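Local coordinates for DNA-binding protein (Sulfolobus solfataricus, PDB 3IRB) that is of unknown function but joins a zinc ribbon to an OB-fold and may bind acyl-CoA, at residues A[19-22]-A[23-26]; A[48-51]-A[52-55]. One frame throughout, in Å; residues are numbered along the deposited sequence. Where two conformers were deposited one is given.

Overall arrangement
Interaction 1 (residues 19-26) and interaction 2 (residues 48-55) are separate in space, with centres 24 Å apart and nearest atoms about 12 Å apart. The first comprises two turns of helix 12-28, and the second is the cysteine-bearing turn of the zinc ribbon, with two of the four zinc ligands. Strand 114-123 of the OB-fold relates them: Met20 and Glu23 rest on it through Leu118, Met20 also through Tyr120, while strand 56-58, which follows interaction 2, pairs with it in parallel and Arg55 forms a salt bridge with Glu114. Interaction 1 lies away from the metal site; interaction 2 contains half of it.

Interaction 1. Residues A[19-22]-A[23-26]; sequences VMEA and ERYE
The guanidinium of Arg24 has Glu21 OE1 near its plane at one edge, while Tyr25 OH stands 3.6 Å above one face, toward the rim. The Tyr25 ring in turn has Arg24 CD above one face, offset toward the rim, and water 2 lies in plane at its edge. All three residues belong to helix 12-28, and Glu21 with Arg24 forms an i to i+3 salt bridge, OE1 to NH1 3.5 Å. Its hydrogen bond is weak, and the carboxylate and guanidinium planes are 80° apart. Water 2 reinforces this cluster, 2.6 Å from both Glu21 OE1 and Tyr25 OH; the bend of Glu21 at chi2 (-59°) turns its carboxylate toward this side. Trp138 touches both Glu21 and Arg24.

On another flank of the helix, Val19 and Glu23, four residues apart, lie side by side. Glu23 CG passes 3.4 Å from Val19 O, and OE2 reaches Val19 CG1 at 3.7 Å. Glu23 also touches Leu118 of strand 114-123. Shortening Glu23 to alanine removes CG and the carboxylate, which would probably leave Val19 CG1 without this neighbour and open a gap beside Leu118. Among the i to i+4 backbone bonds, Glu26 N lies 3.3 Å from Ala22 O.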
loop_
_atom_site.group_PDB
_atom_site.type_symbol
_atom_site.label_atom_id
_atom_site.label_comp_id
_atom_site.label_asym_id
_atom_site.label_seq_id
_atom_site.Cartn_x
_atom_site.Cartn_y
_atom_site.Cartn_z
ATOM N N VAL A 19 -4.488 -11.793 3.906
ATOM C CA VAL A 19 -3.320 -11.109 4.432
ATOM C C VAL A 19 -3.506 -9.593 4.371
ATOM O O VAL A 19 -3.251 -8.888 5.357
ATOM C CB VAL A 19 -2.034 -11.501 3.640
ATOM C CG1 VAL A 19 -0.879 -10.512 3.949
ATOM C CG2 VAL A 19 -1.656 -12.939 3.933
HETATM N N MSE A 20 -4.018 -9.098 3.248
HETATM C CA MSE A 20 -4.233 -7.660 3.079
HETATM C C MSE A 20 -5.325 -7.153 4.019
HETATM O O MSE A 20 -5.227 -6.053 4.559
HETATM C CB MSE A 20 -4.556 -7.325 1.619
HETATM C CG MSE A 20 -3.392 -7.704 0.675
HETATM SE SE MSE A 20 -3.915 -8.125 -1.181
HETATM C CE MSE A 20 -3.085 -6.477 -1.680
ATOM N N GLU A 21 -6.357 -7.956 4.228
ATOM C CA GLU A 21 -7.395 -7.586 5.188
ATOM C C GLU A 21 -6.874 -7.573 6.641
ATOM O O GLU A 21 -7.227 -6.693 7.414
ATOM C CB GLU A 21 -8.613 -8.489 5.081
ATOM C CG GLU A 21 -9.550 -8.107 3.950
ATOM C CD GLU A 21 -10.084 -6.679 4.072
ATOM O OE1 GLU A 21 -10.844 -6.390 5.022
ATOM O OE2 GLU A 21 -9.738 -5.850 3.213
ATOM N N ALA A 22 -6.088 -8.575 7.023
ATOM C CA ALA A 22 -5.505 -8.601 8.366
ATOM C C ALA A 22 -4.738 -7.305 8.618
ATOM O O ALA A 22 -4.841 -6.674 9.681
ATOM C CB ALA A 22 -4.585 -9.826 8.528
ATOM N N GLU A 23 -3.977 -6.883 7.615
ATOM C CA GLU A 23 -3.178 -5.680 7.728
ATOM C C GLU A 23 -3.982 -4.395 7.841
ATOM O O GLU A 23 -3.577 -3.474 8.566
ATOM C CB GLU A 23 -2.161 -5.619 6.588
ATOM C CG GLU A 23 -1.109 -6.751 6.815
ATOM C CD GLU A 23 -0.045 -6.848 5.744
ATOM O OE1 GLU A 23 0.016 -5.980 4.831
ATOM O OE2 GLU A 23 0.738 -7.819 5.864
ATOM N N ARG A 24 -5.102 -4.321 7.138
ATOM C CA ARG A 24 -5.974 -3.172 7.267
ATOM C C ARG A 24 -6.266 -2.868 8.741
ATOM O O ARG A 24 -6.133 -1.738 9.193
ATOM C CB ARG A 24 -7.285 -3.424 6.519
ATOM C CG ARG A 24 -8.374 -2.517 6.898
ATOM C CD ARG A 24 -9.624 -2.900 6.202
ATOM N NE ARG A 24 -10.727 -2.059 6.630
ATOM C CZ ARG A 24 -11.988 -2.245 6.260
ATOM N NH1 ARG A 24 -12.309 -3.254 5.451
ATOM N NH2 ARG A 24 -12.932 -1.414 6.702
ATOM N N TYR A 25 -6.638 -3.895 9.501
ATOM C CA TYR A 25 -7.014 -3.685 10.888
ATOM C C TYR A 25 -5.819 -3.330 11.747
ATOM O O TYR A 25 -5.951 -2.480 12.626
ATOM C CB TYR A 25 -7.805 -4.862 11.428
ATOM C CG TYR A 25 -9.102 -4.960 10.685
ATOM C CD1 TYR A 25 -10.095 -3.971 10.852
ATOM C CD2 TYR A 25 -9.327 -5.976 9.789
ATOM C CE1 TYR A 25 -11.268 -4.025 10.135
ATOM C CE2 TYR A 25 -10.522 -6.062 9.094
ATOM C CZ TYR A 25 -11.476 -5.081 9.266
ATOM O OH TYR A 25 -12.645 -5.152 8.567
ATOM N N GLU A 26 -4.655 -3.906 11.454
ATOM C CA GLU A 26 -3.426 -3.494 12.149
ATOM C C GLU A 26 -3.143 -2.015 11.937
ATOM O O GLU A 26 -2.895 -1.298 12.898
ATOM C CB GLU A 26 -2.229 -4.355 11.751
ATOM C CG GLU A 26 -2.387 -5.812 12.259
ATOM C CD GLU A 26 -1.339 -6.799 11.719
ATOM O OE1 GLU A 26 -0.334 -6.347 11.123
ATOM O OE2 GLU A 26 -1.535 -8.027 11.915
HETATM O O HOH W 1 -10.882 -3.711 3.043
HETATM O O HOH W 2 -12.782 -6.932 6.632
#

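Interaction 2. Residues A[48-51]-A[52-55]; sequences SKCS and KCGR. With ZN (zinc ion), chain C.
Cys50 and Cys53 turn their sulfurs toward one zinc ion from the two ends of a tight turn, three residues apart, the CxxC knuckle of a zinc ribbon. Each SG lies 2.3 Å from zinc, Cys50 SG and Cys53 SG are 3.7 Å apart, and the SG-zinc-SG angle between them is 106°, close to the tetrahedral value. The two side chains reach it by different rotations: SG of Cys50 is anti to its backbone N (chi1 177°), whereas SG of Cys53 sits between N and the carbonyl carbon (chi1 66°). Cys64 and Cys67 complete the site.

Backbone amides gather round both sulfurs. Cys50 SG accepts a weak bond from Lys52 N at 3.4 Å and a straighter one from Cys53 N at 3.6 Å, so the chain wraps over the first ligand. Cys53 SG receives Arg55 N at 3.5 Å and, from the side chain, Arg55 NH1 at 3.2 Å. In the latter bond the sulfur lies in the guanidinium plane, at its edge. These donors would be expected to offset part of the negative charge on the thiolates. The guanidinium has a second partner, since Arg55 NE forms a salt bridge with Glu114.

Two backbone bonds close the turn: Cys50 N to Arg55 O at 2.9 Å, and a weaker one from Gly54 N to Cys50 O. Gly54 has positive phi, a conformation that glycine adopts readily. Alongside it runs the extended Lys49 chain, whose CE lies beside Gly54 O.

The turn links strand 46-49 to its antiparallel partner, strand 56-58. Val69 and Ile71 of strand 69-76, which pairs with 46-49 on its own account, touch Cys50, while 56-58 runs parallel to strand 114-123.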
loop_
_atom_site.group_PDB
_atom_site.type_symbol
_atom_site.label_atom_id
_atom_site.label_comp_id
_atom_site.label_asym_id
_atom_site.label_seq_id
_atom_site.Cartn_x
_atom_site.Cartn_y
_atom_site.Cartn_z
ATOM N N SER A 48 2.813 9.945 7.951
ATOM C CA SER A 48 3.167 10.765 9.102
ATOM C C SER A 48 4.666 11.005 9.105
ATOM O O SER A 48 5.447 10.198 8.561
ATOM C CB SER A 48 2.701 10.096 10.377
ATOM O OG SER A 48 3.393 8.909 10.575
ATOM N N LYS A 49 5.073 12.099 9.745
ATOM C CA LYS A 49 6.468 12.502 9.706
ATOM C C LYS A 49 6.982 12.717 11.100
ATOM O O LYS A 49 6.496 13.598 11.810
ATOM C CB LYS A 49 6.656 13.763 8.867
ATOM C CG LYS A 49 8.092 14.257 8.815
ATOM C CD LYS A 49 8.249 15.559 8.000
ATOM C CE LYS A 49 9.723 15.833 7.714
ATOM N NZ LYS A 49 9.924 17.044 6.885
ATOM N N CYS A 50 7.967 11.916 11.491
ATOM C CA CYS A 50 8.609 12.076 12.789
ATOM C C CYS A 50 9.388 13.381 12.825
ATOM O O CYS A 50 10.200 13.676 11.949
ATOM C CB CYS A 50 9.548 10.907 13.105
ATOM S SG CYS A 50 10.431 11.045 14.625
ATOM N N SER A 51 9.132 14.177 13.842
ATOM C CA SER A 51 9.767 15.475 13.952
ATOM C C SER A 51 11.209 15.341 14.403
ATOM O O SER A 51 11.997 16.268 14.242
ATOM C CB SER A 51 8.997 16.375 14.912
ATOM O OG SER A 51 7.686 16.596 14.432
ATOM N N LYS A 52 11.543 14.199 15.006
ATOM C CA LYS A 52 12.889 14.025 15.552
ATOM C C LYS A 52 13.888 13.559 14.507
ATOM O O LYS A 52 15.029 14.034 14.509
ATOM C CB LYS A 52 12.901 13.048 16.726
ATOM C CG LYS A 52 14.173 13.236 17.552
ATOM C CD LYS A 52 14.100 12.713 18.959
ATOM C CE LYS A 52 15.255 13.286 19.785
ATOM N NZ LYS A 52 15.633 12.399 20.933
ATOM N N CYS A 53 13.469 12.670 13.605
ATOM C CA CYS A 53 14.384 12.180 12.552
ATOM C C CYS A 53 13.938 12.547 11.145
ATOM O O CYS A 53 14.672 12.305 10.169
ATOM C CB CYS A 53 14.530 10.663 12.656
ATOM S SG CYS A 53 13.000 9.734 12.297
ATOM N N GLY A 54 12.743 13.123 11.019
ATOM C CA GLY A 54 12.251 13.520 9.719
ATOM C C GLY A 54 11.768 12.382 8.816
ATOM O O GLY A 54 11.377 12.655 7.711
ATOM N N ARG A 55 11.835 11.123 9.248
ATOM C CA ARG A 55 11.298 10.015 8.439
ATOM C C ARG A 55 9.798 10.189 8.206
ATOM O O ARG A 55 9.058 10.538 9.143
ATOM C CB ARG A 55 11.540 8.693 9.154
ATOM C CG ARG A 55 13.006 8.260 9.183
ATOM C CD ARG A 55 13.125 6.915 9.878
ATOM N NE ARG A 55 14.477 6.377 9.814
ATOM C CZ ARG A 55 15.474 6.719 10.624
ATOM N NH1 ARG A 55 15.301 7.628 11.584
ATOM N NH2 ARG A 55 16.666 6.155 10.452
HETATM ZN ZN ZN C . 12.040 9.356 14.344
#